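Local coordinates for protein-glutaminase (Chryseobacterium proteolyticum, PDB 3A56) that probably deamidates glutamine side chains in proteins, here in a pro-enzyme form whose extra N-terminal region packs against the enzyme, at residues S19-F24 with L79-N84; K26-G31 with E72-I77; L45-Y50 with V192-H197; E107-T112 with Y264-N269; R150-G155 with S284-S289. One frame throughout, in Å; residues are numbered along the deposited sequence. Where two conformers were deposited one is given.

Contact 1 (S19-F24 with L79-N84); sequences SKLKDF and LKPNSN
At the end of an antiparallel sheet ladder, Lys22, the first residue of strand 22-35, pairs with Leu79, the last residue of strand 75-79. This is a hydrogen-bonded pair: Lys22 N donates to Leu79 O at 2.8 Å with an N-H...O angle of 162°, and Leu79 N returns a bond to Lys22 O, also 2.8 Å and straighter still at 174°. Beside the pair, Leu79 CD1 reaches Phe24 CD1 at 4.0 Å, the two side chains crossing at a slant. Phe24 has CG anti to its backbone N (chi1 180°), which carries the ring past Leu79 to an edge-to-face meeting with Tyr50. Leu21 packs on the backbone of the facing segment instead, its CD2 lying 3.6 Å from Leu79 O and 4.0 Å from Lys80 CA. Beyond the pair, Pro81 CG still touches Lys20 O at 3.3 Å, and Lys80 NZ forms a salt bridge with Glu85. Ser83 OG bonds back to Lys80 O, from above the carbonyl plane, where the chain bends towards strand 86-91. The whole is typical of the closing hydrogen-bonded pair of an antiparallel ladder, where the strands meet their loops.

Contact 2 (K26-G31 with E72-I77); sequences KTVPVG and ESPVHI
Thr27 and Val75 grip each other through two backbone bonds, Thr27 N to Val75 O at 3.0 Å and Val75 N to Thr27 O at 2.9 Å. On one face of this antiparallel ladder, Lys26 folds back at chi2 and chi3 (85° and 75°) and lays CD over the face of the His76 imidazole, 4.1 Å from its centroid. On the other, Thr27 CG2 meets Ile77 CG1 at 3.8 Å, and Pro29 CG meets Val75 CG2. Past the ladder, Val28 straddles the incoming loop, its CG1 against Glu72 and its CG2 against Pro74. Ser73 O, 3.3 Å from Pro29 CD, is buried without a polar partner. Strand 22-35 goes on to a classic beta bulge, in which Val30 and Gly31 both face Ser42; Glu72 leaves helix 59-71 through a Schellman motif with positive phi. Farther out, Asp23 takes the His76 NE2 bond, Ser263 and Ser259 hold the Glu72 carboxylate, and Phe100 of helix 94-103 packs on Lys26, Val28 and Pro74.

Contact 3 (L45-Y50 with V192-H197); sequences LTAQFY and VAWSYH
Segment 45-50, a loop leading into strand 49-52, runs roughly antiparallel to 193-196 (144° end to end, CA 45 to 49) and is tied to it by a bond from Ser195 N to Ala47 O of 2.7 Å and 162°, just where the chain turns a corner at Ser195. Ala47 is the residue thrust inwards: its CB sits 3.3 Å from Tyr196 O, between the indole CD1 of Trp194 and CE1 of Tyr196, each 3.9 Å off. Tyr196 presents its edge to the loop, and its OH donates to Leu45 O at 2.7 Å; a chi1 of 87° places CG between backbone N and carbonyl carbon and so swings the phenol across to that carbonyl. Phe49 lies over Ser195, whose CB stands above one face of the ring, offset toward the rim, 3.8 Å from the centroid; the ring carbon CE1 of Phe49 comes within 3.2 Å of Trp194 O. Two waters fill in the polar edges, one bridging Phe49 N to Ala193 O, the other lying among Thr46 O, Gln48 O and Ser195 OG. Thr46 OG1 accepts from Gln48 N, an ST turn, and bonds to Asp154. His197 is hydrogen-bonded to Asp217 and packs on Cys156, consistent with the Cys-His-Asp catalytic triad of the papain-like clan; the loop probably occupies the substrate cleft, as expected of a pro-region that blocks its enzyme.

Contact 4 (E107-T112 with Y264-N269); sequences EVKGQT and YLYDNN
Tyr266 alone makes the tight part of this contact, reaching from strand 264-266 to the backbone of the 107-112 loop. Its OH accepts the amide of Lys109, N to OH 3.0 Å, in a bond that is almost straight at 175°. With CG anti to the carbonyl carbon (chi1 -69°), the ring projects towards the loop and slips beneath Lys109, whose CB lies over one face; Lys109 is poorly ordered, and the approach of its CD to Tyr266 CE2, modelled at 3.9 Å, is only approximate. Glu107 O comes to the ring edge, 3.7 Å from CE2 and near the ring plane. Tyr266 OH also donates to a water O at 2.8 Å, and that water O donates to Lys109 O at 3.3 Å; the carbonyl is also bonded by Asn254. A phenylalanine here would probably leave the Lys109 amide without its acceptor and the bridging water without its donor. Around this spot the contact is loose. Val108 CG2 only grazes Tyr264 CE2 at 4.2 Å, and the backbones stay far apart, with Val108 and Tyr264 CA atoms 7.5 Å from each other. Glu107, Val108 and Lys109 are all exposed to solvent. Across these two segments, then, the direct polar link is one phenol oxygen that accepts from an amide and donates to water, using both sides of its hydrogen-bonding chemistry on the same stretch of loop.

Contact 5 (R150-G155 with S284-S289); sequences RYPVDG and SGCSPS
A loop-against-loop contact joins Tyr151 and its neighbours, just ahead of helix 156-169, to the chain that follows helix 271-279. Two hydrogen bonds mark its ends. At one, Gly285 N donates to Arg150 O at 2.9 Å (163°); at the other, Tyr151 OH donates to Pro288 O at 2.7 Å, 19° out of the carbonyl plane. The Tyr151 ring spans the distance between them because CG is anti to the backbone N (chi1 -178°); the Tyr151 and Pro288 side chains cross at about a right angle, Tyr151 CE1 lying 3.7 Å from Pro288 CD. Ser287 O and Pro288 O both come to the edge of the phenol. The peptide bond before Pro288 is cis. Trimming the tyrosine to an alanine here would probably leave Pro288 O without its donor and open a gap beside the proline ring. Alongside, Val153 fits its two branches to different stretches of the loop, CG2 3.4 Å from Cys286 C and CG1 3.6 Å from Pro288 O, while Pro152 CD rests 3.3 Å from Gly285 O. At Gly285 a CB would jam against the preceding carbonyl O, which calls for glycine. Arg150 bonds through NH2 to Ser281. The Cys286-Cys190 disulfide ties the outer loop to the chain leading into strand 191-194, whose Val192 packs on Pro152, Val153 and Cys286, and Gly155 occupies the N-cap position of helix 156-169.

In the fold
Contacts 1 and 2 are successive parts of one sheet, 16 Å apart between centres, with contact 2 nested in the chain loop that contact 1 closes; Phe24 N to Ile77 O continues the ladder between them. The same sheet reaches contact 3, where Asn84 ND2 bonds to Phe49 O at 2.9 Å. Contact 3 joins this N-terminal part to the glutaminase part, beside the probable catalytic group of Cys156, His197 and Asp217. Contact 5 lies 11 Å from it, centre to centre, and touches it directly: Asp154 OD1 receives Thr46 OG1 at 2.6 Å and Pro152 O receives Trp194 NE1 at 2.8 Å. Contact 4 is more distant, its centre about 22 Å from that of contact 3, though Leu45 CD1 packs on Leu265 CD2 at 4.0 Å.

Contact 1 (S19-F24 with L79-N84)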
# COMPACT_ATOMS: atom_id res chain seq x y z
N SER A 19 -14.04 25.27 2.46
CA SER A 19 -13.87 25.01 3.89
C SER A 19 -14.88 23.99 4.42
O SER A 19 -14.60 23.29 5.40
CB SER A 19 -13.99 26.32 4.67
OG SER A 19 -13.12 27.30 4.15
N LYS A 20 -16.04 23.91 3.78
CA LYS A 20 -17.05 22.92 4.13
C LYS A 20 -16.59 21.50 3.78
O LYS A 20 -16.97 20.54 4.45
CB LYS A 20 -18.37 23.23 3.41
CG LYS A 20 -19.45 22.18 3.63
CD LYS A 20 -20.78 22.63 3.04
CE LYS A 20 -21.19 24.00 3.58
NZ LYS A 20 -22.45 24.49 2.96
N LEU A 21 -15.78 21.37 2.73
CA LEU A 21 -15.24 20.07 2.35
C LEU A 21 -13.88 19.81 2.99
O LEU A 21 -13.15 20.74 3.32
CB LEU A 21 -15.14 19.95 0.83
CG LEU A 21 -16.48 19.98 0.08
CD1 LEU A 21 -16.27 20.03 -1.43
CD2 LEU A 21 -17.34 18.77 0.48
N LYS A 22 -13.56 18.53 3.16
CA LYS A 22 -12.29 18.13 3.76
C LYS A 22 -11.23 18.08 2.67
O LYS A 22 -11.40 17.39 1.66
CB LYS A 22 -12.43 16.77 4.45
CG LYS A 22 -11.14 15.99 4.60
CD LYS A 22 -10.20 16.61 5.61
CE LYS A 22 -8.89 15.83 5.70
NZ LYS A 22 -7.90 16.46 6.62
N ASP A 23 -10.15 18.82 2.86
CA ASP A 23 -9.09 18.86 1.87
C ASP A 23 -8.19 17.62 1.97
O ASP A 23 -7.49 17.43 2.97
CB ASP A 23 -8.27 20.13 2.02
CG ASP A 23 -7.51 20.48 0.77
OD1 ASP A 23 -7.19 19.55 0.00
OD2 ASP A 23 -7.23 21.68 0.55
N PHE A 24 -8.23 16.78 0.94
CA PHE A 24 -7.44 15.55 0.91
C PHE A 24 -6.07 15.83 0.32
O PHE A 24 -5.14 15.04 0.50
CB PHE A 24 -8.15 14.48 0.06
CG PHE A 24 -7.41 13.18 -0.03
CD1 PHE A 24 -7.50 12.24 0.98
CD2 PHE A 24 -6.62 12.89 -1.13
CE1 PHE A 24 -6.82 11.04 0.91
CE2 PHE A 24 -5.93 11.70 -1.22
CZ PHE A 24 -6.03 10.76 -0.20
N LEU A 79 -13.10 16.01 -0.03
CA LEU A 79 -13.97 14.93 0.43
C LEU A 79 -15.14 15.48 1.24
O LEU A 79 -14.99 16.50 1.92
CB LEU A 79 -13.18 13.99 1.33
CG LEU A 79 -12.05 13.19 0.68
CD1 LEU A 79 -11.43 12.29 1.73
CD2 LEU A 79 -12.60 12.38 -0.49
N LYS A 80 -16.29 14.81 1.18
CA LYS A 80 -17.35 15.12 2.15
C LYS A 80 -16.82 14.73 3.52
O LYS A 80 -16.22 13.67 3.68
CB LYS A 80 -18.63 14.36 1.81
CG LYS A 80 -19.23 14.83 0.50
CD LYS A 80 -20.54 14.14 0.16
CE LYS A 80 -21.05 14.60 -1.20
NZ LYS A 80 -22.43 14.12 -1.48
N PRO A 81 -17.03 15.59 4.52
CA PRO A 81 -16.41 15.36 5.82
C PRO A 81 -16.75 13.99 6.41
O PRO A 81 -17.86 13.49 6.23
CB PRO A 81 -17.01 16.47 6.69
CG PRO A 81 -17.32 17.56 5.73
CD PRO A 81 -17.75 16.87 4.46
N ASN A 82 -15.77 13.39 7.08
CA ASN A 82 -15.99 12.12 7.77
C ASN A 82 -16.45 11.03 6.83
O ASN A 82 -17.36 10.27 7.16
CB ASN A 82 -17.01 12.32 8.89
CG ASN A 82 -16.72 13.55 9.72
OD1 ASN A 82 -15.66 13.65 10.33
ND2 ASN A 82 -17.65 14.50 9.74
N SER A 83 -15.84 10.95 5.65
CA SER A 83 -16.26 9.96 4.67
C SER A 83 -15.18 9.77 3.63
O SER A 83 -14.24 10.57 3.54
CB SER A 83 -17.53 10.42 3.96
OG SER A 83 -17.22 11.29 2.88
N ASN A 84 -15.35 8.71 2.83
CA ASN A 84 -14.53 8.47 1.65
C ASN A 84 -15.22 8.94 0.38
O ASN A 84 -14.87 8.51 -0.73
CB ASN A 84 -14.18 6.97 1.52
CG ASN A 84 -15.36 6.12 1.04
OD1 ASN A 84 -16.52 6.42 1.32
ND2 ASN A 84 -15.06 5.03 0.32

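Contact 2 (K26-G31 with E72-I77)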
# COMPACT_ATOMS: atom_id res chain seq x y z
N LYS A 26 -3.45 16.93 -3.04
CA LYS A 26 -3.27 16.47 -4.41
C LYS A 26 -2.88 15.01 -4.43
O LYS A 26 -2.19 14.51 -3.55
CB LYS A 26 -2.19 17.30 -5.12
CG LYS A 26 -2.68 18.62 -5.69
CD LYS A 26 -2.67 19.73 -4.66
CE LYS A 26 -1.26 20.23 -4.40
NZ LYS A 26 -1.25 21.45 -3.55
N THR A 27 -3.32 14.31 -5.48
CA THR A 27 -2.96 12.92 -5.63
C THR A 27 -3.17 12.55 -7.08
O THR A 27 -3.67 13.35 -7.87
CB THR A 27 -3.83 12.02 -4.73
OG1 THR A 27 -3.37 10.66 -4.82
CG2 THR A 27 -5.28 12.10 -5.16
N VAL A 28 -2.76 11.33 -7.44
CA VAL A 28 -2.99 10.84 -8.78
C VAL A 28 -3.95 9.66 -8.68
O VAL A 28 -3.66 8.67 -8.04
CB VAL A 28 -1.68 10.34 -9.42
CG1 VAL A 28 -1.96 9.70 -10.77
CG2 VAL A 28 -0.68 11.49 -9.54
N PRO A 29 -5.12 9.78 -9.30
CA PRO A 29 -6.04 8.64 -9.33
C PRO A 29 -5.48 7.54 -10.24
O PRO A 29 -4.90 7.86 -11.27
CB PRO A 29 -7.32 9.22 -9.96
CG PRO A 29 -7.06 10.69 -10.14
CD PRO A 29 -5.60 10.91 -10.12
N VAL A 30 -5.65 6.28 -9.86
CA VAL A 30 -5.07 5.17 -10.61
C VAL A 30 -6.07 4.12 -11.05
O VAL A 30 -5.72 3.18 -11.78
CB VAL A 30 -3.95 4.48 -9.80
CG1 VAL A 30 -2.80 5.45 -9.60
CG2 VAL A 30 -4.49 4.00 -8.43
N GLY A 31 -7.32 4.27 -10.63
CA GLY A 31 -8.36 3.37 -11.09
C GLY A 31 -9.74 3.99 -10.92
O GLY A 31 -9.97 4.80 -10.03
N GLU A 72 -2.42 9.15 -15.82
CA GLU A 72 -1.66 9.16 -14.57
C GLU A 72 -1.23 10.58 -14.20
O GLU A 72 -0.05 10.87 -13.99
CB GLU A 72 -0.44 8.24 -14.66
CG GLU A 72 0.20 7.97 -13.31
CD GLU A 72 1.25 6.90 -13.37
OE1 GLU A 72 2.38 7.22 -13.80
OE2 GLU A 72 0.95 5.75 -13.00
N SER A 73 -2.22 11.45 -14.10
CA SER A 73 -1.98 12.86 -13.83
C SER A 73 -2.66 13.27 -12.54
O SER A 73 -3.64 12.64 -12.13
CB SER A 73 -2.46 13.73 -15.00
OG SER A 73 -3.83 13.50 -15.29
N PRO A 74 -2.14 14.31 -11.88
CA PRO A 74 -2.69 14.64 -10.56
C PRO A 74 -3.94 15.51 -10.62
O PRO A 74 -4.20 16.17 -11.62
CB PRO A 74 -1.54 15.40 -9.88
CG PRO A 74 -0.71 15.95 -11.01
CD PRO A 74 -0.91 15.05 -12.20
N VAL A 75 -4.73 15.43 -9.55
CA VAL A 75 -5.85 16.33 -9.32
C VAL A 75 -5.86 16.67 -7.85
O VAL A 75 -5.12 16.09 -7.05
CB VAL A 75 -7.21 15.68 -9.65
CG1 VAL A 75 -7.30 15.35 -11.13
CG2 VAL A 75 -7.41 14.43 -8.80
N HIS A 76 -6.72 17.62 -7.50
CA HIS A 76 -6.90 18.02 -6.12
C HIS A 76 -8.25 17.50 -5.65
O HIS A 76 -9.28 17.82 -6.24
CB HIS A 76 -6.89 19.54 -6.02
CG HIS A 76 -6.75 20.05 -4.62
ND1 HIS A 76 -6.25 21.30 -4.33
CD2 HIS A 76 -7.02 19.46 -3.43
CE1 HIS A 76 -6.24 21.46 -3.02
NE2 HIS A 76 -6.69 20.36 -2.45
N ILE A 77 -8.23 16.70 -4.58
CA ILE A 77 -9.43 16.04 -4.09
C ILE A 77 -10.00 16.71 -2.84
O ILE A 77 -9.28 16.95 -1.88
CB ILE A 77 -9.12 14.58 -3.73
CG1 ILE A 77 -8.72 13.82 -5.00
CG2 ILE A 77 -10.31 13.92 -3.02
CD1 ILE A 77 -9.80 13.77 -6.06

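Contact 3 (L45-Y50 with V192-H197)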
# COMPACT_ATOMS: atom_id res chain seq x y z
N LEU A 45 -0.64 5.20 -3.83
CA LEU A 45 -0.10 5.01 -2.48
C LEU A 45 -1.11 4.53 -1.44
O LEU A 45 -0.94 3.47 -0.85
CB LEU A 45 0.64 6.26 -1.99
CG LEU A 45 1.59 6.06 -0.81
CD1 LEU A 45 2.63 4.97 -1.10
CD2 LEU A 45 2.26 7.38 -0.47
N THR A 46 -2.17 5.30 -1.22
CA THR A 46 -3.22 4.83 -0.34
C THR A 46 -3.92 3.61 -0.94
O THR A 46 -4.16 3.55 -2.15
CB THR A 46 -4.25 5.92 -0.01
OG1 THR A 46 -5.28 5.35 0.80
CG2 THR A 46 -4.87 6.49 -1.27
N ALA A 47 -4.22 2.63 -0.10
CA ALA A 47 -4.94 1.44 -0.56
C ALA A 47 -6.46 1.62 -0.45
O ALA A 47 -7.21 0.71 -0.77
CB ALA A 47 -4.50 0.21 0.25
N GLN A 48 -6.91 2.78 0.00
CA GLN A 48 -8.34 2.97 0.22
C GLN A 48 -9.08 3.35 -1.04
O GLN A 48 -8.54 4.05 -1.90
CB GLN A 48 -8.56 4.06 1.25
CG GLN A 48 -7.79 3.79 2.52
CD GLN A 48 -7.85 4.97 3.46
OE1 GLN A 48 -8.60 4.94 4.41
NE2 GLN A 48 -7.10 6.02 3.16
N PHE A 49 -10.32 2.90 -1.13
CA PHE A 49 -11.23 3.35 -2.17
C PHE A 49 -11.96 4.59 -1.73
O PHE A 49 -12.30 4.75 -0.55
CB PHE A 49 -12.27 2.29 -2.48
CG PHE A 49 -11.77 1.18 -3.35
CD1 PHE A 49 -11.67 -0.12 -2.85
CD2 PHE A 49 -11.43 1.42 -4.67
CE1 PHE A 49 -11.22 -1.15 -3.66
CE2 PHE A 49 -10.99 0.37 -5.48
CZ PHE A 49 -10.88 -0.91 -4.96
N TYR A 50 -12.21 5.47 -2.70
CA TYR A 50 -13.06 6.63 -2.48
C TYR A 50 -14.21 6.52 -3.46
O TYR A 50 -14.11 5.83 -4.46
CB TYR A 50 -12.25 7.89 -2.70
CG TYR A 50 -11.18 8.03 -1.65
CD1 TYR A 50 -9.99 7.31 -1.76
CD2 TYR A 50 -11.37 8.83 -0.54
CE1 TYR A 50 -9.01 7.41 -0.79
CE2 TYR A 50 -10.40 8.94 0.43
CZ TYR A 50 -9.22 8.23 0.30
OH TYR A 50 -8.26 8.34 1.27
N VAL A 192 -11.55 -5.05 6.06
CA VAL A 192 -11.15 -3.83 5.37
C VAL A 192 -11.25 -4.06 3.85
O VAL A 192 -11.17 -5.19 3.38
CB VAL A 192 -9.70 -3.41 5.74
CG1 VAL A 192 -9.62 -3.04 7.23
CG2 VAL A 192 -8.69 -4.53 5.44
N ALA A 193 -11.44 -2.96 3.12
CA ALA A 193 -11.44 -3.01 1.65
C ALA A 193 -10.23 -2.26 1.13
O ALA A 193 -9.90 -1.18 1.64
CB ALA A 193 -12.72 -2.40 1.10
N TRP A 194 -9.58 -2.81 0.12
CA TRP A 194 -8.39 -2.19 -0.44
C TRP A 194 -8.45 -2.22 -1.96
O TRP A 194 -8.98 -3.16 -2.55
CB TRP A 194 -7.15 -3.00 -0.08
CG TRP A 194 -6.77 -3.11 1.36
CD1 TRP A 194 -6.83 -2.13 2.33
CD2 TRP A 194 -6.16 -4.25 1.97
NE1 TRP A 194 -6.31 -2.63 3.52
CE2 TRP A 194 -5.90 -3.93 3.32
CE3 TRP A 194 -5.83 -5.53 1.50
CZ2 TRP A 194 -5.32 -4.85 4.21
CZ3 TRP A 194 -5.25 -6.45 2.38
CH2 TRP A 194 -5.01 -6.10 3.72
N SER A 195 -7.82 -1.23 -2.58
CA SER A 195 -7.63 -1.27 -4.03
C SER A 195 -6.35 -2.00 -4.43
O SER A 195 -6.21 -2.42 -5.58
CB SER A 195 -7.58 0.16 -4.59
OG SER A 195 -6.42 0.82 -4.09
N TYR A 196 -5.41 -2.12 -3.50
CA TYR A 196 -4.20 -2.90 -3.71
C TYR A 196 -3.63 -3.25 -2.36
O TYR A 196 -4.02 -2.66 -1.33
CB TYR A 196 -3.16 -2.12 -4.53
CG TYR A 196 -2.24 -1.23 -3.71
CD1 TYR A 196 -2.65 0.04 -3.30
CD2 TYR A 196 -0.95 -1.66 -3.37
CE1 TYR A 196 -1.81 0.85 -2.55
CE2 TYR A 196 -0.11 -0.85 -2.63
CZ TYR A 196 -0.55 0.40 -2.22
OH TYR A 196 0.29 1.21 -1.50
N HIS A 197 -2.75 -4.23 -2.35
CA HIS A 197 -2.00 -4.54 -1.14
C HIS A 197 -0.56 -4.85 -1.55
O HIS A 197 -0.30 -5.21 -2.70
CB HIS A 197 -2.67 -5.70 -0.41
CG HIS A 197 -2.11 -5.96 0.96
ND1 HIS A 197 -1.93 -4.96 1.89
CD2 HIS A 197 -1.72 -7.11 1.55
CE1 HIS A 197 -1.43 -5.49 2.99
NE2 HIS A 197 -1.31 -6.79 2.82
O HOH W 1 -6.48 3.54 -3.55
O HOH W 2 -11.32 1.25 0.95

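Contact 4 (E107-T112 with Y264-N269)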
# COMPACT_ATOMS: atom_id res chain seq x y z
N GLU A 107 11.71 6.20 -14.22
CA GLU A 107 13.13 6.06 -13.96
C GLU A 107 13.34 4.97 -12.93
O GLU A 107 12.82 5.05 -11.82
CB GLU A 107 13.71 7.38 -13.44
CG GLU A 107 13.66 8.51 -14.46
CD GLU A 107 14.54 8.25 -15.66
OE1 GLU A 107 15.56 7.53 -15.52
OE2 GLU A 107 14.22 8.76 -16.76
N VAL A 108 14.10 3.95 -13.30
CA VAL A 108 14.36 2.84 -12.39
C VAL A 108 15.69 3.03 -11.68
O VAL A 108 16.73 3.18 -12.32
CB VAL A 108 14.32 1.49 -13.13
CG1 VAL A 108 14.66 0.34 -12.18
CG2 VAL A 108 12.96 1.27 -13.76
N LYS A 109 15.65 3.03 -10.36
CA LYS A 109 16.83 3.28 -9.54
C LYS A 109 17.12 2.06 -8.68
O LYS A 109 16.40 1.79 -7.72
CB LYS A 109 16.59 4.50 -8.65
CG LYS A 109 16.03 5.72 -9.39
CD LYS A 109 15.52 6.77 -8.41
CE LYS A 109 15.21 8.09 -9.11
NZ LYS A 109 14.06 7.99 -10.05
N GLY A 110 18.18 1.33 -9.01
CA GLY A 110 18.56 0.15 -8.25
C GLY A 110 19.08 0.47 -6.86
O GLY A 110 19.55 1.58 -6.60
N GLN A 111 19.00 -0.51 -5.96
CA GLN A 111 19.50 -0.37 -4.60
C GLN A 111 21.02 -0.19 -4.63
O GLN A 111 21.73 -0.95 -5.30
CB GLN A 111 19.11 -1.60 -3.77
CG GLN A 111 19.79 -1.71 -2.41
CD GLN A 111 19.49 -0.53 -1.50
OE1 GLN A 111 18.33 -0.15 -1.31
NE2 GLN A 111 20.54 0.04 -0.92
N THR A 112 21.53 0.81 -3.91
CA THR A 112 22.95 1.18 -3.98
C THR A 112 23.89 0.23 -3.23
O THR A 112 24.87 -0.24 -3.81
CB THR A 112 23.19 2.62 -3.48
OG1 THR A 112 22.50 2.83 -2.24
CG2 THR A 112 22.70 3.63 -4.50
N TYR A 264 6.96 3.83 -10.65
CA TYR A 264 7.50 3.52 -9.33
C TYR A 264 7.59 4.78 -8.49
O TYR A 264 7.86 5.87 -9.00
CB TYR A 264 8.91 2.90 -9.43
CG TYR A 264 9.01 1.50 -10.01
CD1 TYR A 264 7.90 0.69 -10.16
CD2 TYR A 264 10.25 0.99 -10.37
CE1 TYR A 264 8.03 -0.61 -10.69
CE2 TYR A 264 10.39 -0.29 -10.88
CZ TYR A 264 9.28 -1.09 -11.05
OH TYR A 264 9.44 -2.36 -11.56
N LEU A 265 7.33 4.61 -7.20
CA LEU A 265 7.57 5.65 -6.21
C LEU A 265 8.57 5.09 -5.22
O LEU A 265 8.46 3.93 -4.81
CB LEU A 265 6.25 6.00 -5.51
CG LEU A 265 6.36 6.90 -4.28
CD1 LEU A 265 6.87 8.27 -4.67
CD2 LEU A 265 4.98 7.01 -3.62
N TYR A 266 9.57 5.88 -4.85
CA TYR A 266 10.62 5.41 -3.95
C TYR A 266 10.54 6.11 -2.60
O TYR A 266 9.94 7.17 -2.48
CB TYR A 266 12.00 5.64 -4.57
CG TYR A 266 12.27 4.76 -5.76
CD1 TYR A 266 12.62 3.44 -5.60
CD2 TYR A 266 12.17 5.26 -7.06
CE1 TYR A 266 12.86 2.62 -6.70
CE2 TYR A 266 12.42 4.45 -8.17
CZ TYR A 266 12.76 3.14 -7.97
OH TYR A 266 13.01 2.32 -9.05
N ASP A 267 11.18 5.52 -1.59
CA ASP A 267 11.27 6.11 -0.26
C ASP A 267 12.60 5.68 0.33
O ASP A 267 12.66 4.95 1.33
CB ASP A 267 10.12 5.61 0.62
CG ASP A 267 10.03 6.34 1.95
OD1 ASP A 267 10.34 7.56 1.99
OD2 ASP A 267 9.65 5.69 2.93
N ASN A 268 13.69 6.10 -0.30
CA ASN A 268 15.00 5.51 -0.03
C ASN A 268 15.55 5.69 1.38
O ASN A 268 16.36 4.87 1.83
CB ASN A 268 16.02 5.96 -1.08
CG ASN A 268 15.79 5.29 -2.41
OD1 ASN A 268 15.97 5.90 -3.46
ND2 ASN A 268 15.37 4.03 -2.37
N ASN A 269 15.13 6.74 2.07
CA ASN A 269 15.58 6.98 3.44
C ASN A 269 14.49 6.71 4.46
O ASN A 269 14.60 7.11 5.62
CB ASN A 269 16.11 8.41 3.57
CG ASN A 269 17.37 8.63 2.77
OD1 ASN A 269 17.45 9.56 1.97
ND2 ASN A 269 18.35 7.76 2.96
O HOH W 3 13.94 -0.24 -8.49

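Contact 5 (R150-G155 with S284-S289)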
# COMPACT_ATOMS: atom_id res chain seq x y z
N ARG A 150 -1.31 -4.29 13.23
CA ARG A 150 -2.62 -4.40 13.84
C ARG A 150 -3.63 -3.42 13.26
O ARG A 150 -4.80 -3.49 13.60
CB ARG A 150 -2.55 -4.18 15.36
CG ARG A 150 -1.91 -2.87 15.74
CD ARG A 150 -1.81 -2.71 17.27
NE ARG A 150 -1.26 -1.41 17.61
CZ ARG A 150 -1.00 -1.01 18.85
NH1 ARG A 150 -1.24 -1.83 19.87
NH2 ARG A 150 -0.49 0.20 19.05
N TYR A 151 -3.17 -2.49 12.42
CA TYR A 151 -4.06 -1.54 11.77
C TYR A 151 -4.06 -1.77 10.26
O TYR A 151 -3.29 -1.15 9.54
CB TYR A 151 -3.61 -0.12 12.08
CG TYR A 151 -4.49 0.97 11.48
CD1 TYR A 151 -5.83 1.09 11.84
CD2 TYR A 151 -3.96 1.90 10.60
CE1 TYR A 151 -6.64 2.10 11.30
CE2 TYR A 151 -4.74 2.92 10.06
CZ TYR A 151 -6.08 3.02 10.43
OH TYR A 151 -6.84 4.02 9.89
N PRO A 152 -4.95 -2.65 9.79
CA PRO A 152 -4.93 -3.05 8.38
C PRO A 152 -5.63 -2.06 7.45
O PRO A 152 -5.57 -2.25 6.23
CB PRO A 152 -5.70 -4.37 8.39
CG PRO A 152 -6.67 -4.18 9.51
CD PRO A 152 -5.83 -3.52 10.59
N VAL A 153 -6.29 -1.04 7.98
CA VAL A 153 -7.03 -0.10 7.13
C VAL A 153 -6.18 0.46 5.99
O VAL A 153 -6.61 0.49 4.82
CB VAL A 153 -7.61 1.07 7.95
CG1 VAL A 153 -8.25 2.09 7.04
CG2 VAL A 153 -8.63 0.53 8.95
N ASP A 154 -4.98 0.92 6.31
CA ASP A 154 -4.12 1.48 5.25
C ASP A 154 -2.67 1.41 5.71
O ASP A 154 -2.40 1.01 6.84
CB ASP A 154 -4.52 2.92 4.95
CG ASP A 154 -4.19 3.36 3.53
OD1 ASP A 154 -4.61 4.45 3.15
OD2 ASP A 154 -3.50 2.61 2.80
N GLY A 155 -1.75 1.81 4.85
CA GLY A 155 -0.35 1.85 5.22
C GLY A 155 0.46 0.62 4.86
O GLY A 155 1.60 0.49 5.30
N SER A 284 -5.51 0.67 15.73
CA SER A 284 -5.66 -0.77 15.73
C SER A 284 -7.07 -1.14 15.27
O SER A 284 -8.02 -0.41 15.56
CB SER A 284 -5.40 -1.32 17.14
OG SER A 284 -5.42 -2.73 17.15
N GLY A 285 -7.20 -2.25 14.57
CA GLY A 285 -8.48 -2.70 14.06
C GLY A 285 -8.86 -2.04 12.75
O GLY A 285 -8.00 -1.55 12.01
N CYS A 286 -10.16 -2.02 12.46
CA CYS A 286 -10.62 -1.60 11.14
C CYS A 286 -11.20 -0.19 11.13
O CYS A 286 -11.85 0.20 10.16
CB CYS A 286 -11.62 -2.62 10.58
SG CYS A 286 -10.93 -4.30 10.42
N SER A 287 -10.95 0.55 12.22
CA SER A 287 -11.27 1.98 12.34
C SER A 287 -10.07 2.69 12.95
O SER A 287 -9.33 2.09 13.73
CB SER A 287 -12.50 2.18 13.25
OG SER A 287 -13.68 1.72 12.61
N PRO A 288 -9.86 3.98 12.61
CA PRO A 288 -10.68 4.83 11.75
C PRO A 288 -10.58 4.47 10.27
O PRO A 288 -9.55 4.01 9.81
CB PRO A 288 -10.09 6.23 11.97
CG PRO A 288 -8.66 5.98 12.36
CD PRO A 288 -8.63 4.66 13.07
N SER A 289 -11.67 4.68 9.53
CA SER A 289 -11.64 4.51 8.09
C SER A 289 -12.54 5.60 7.54
O SER A 289 -13.71 5.67 7.90
CB SER A 289 -12.17 3.13 7.70
OG SER A 289 -12.35 3.04 6.30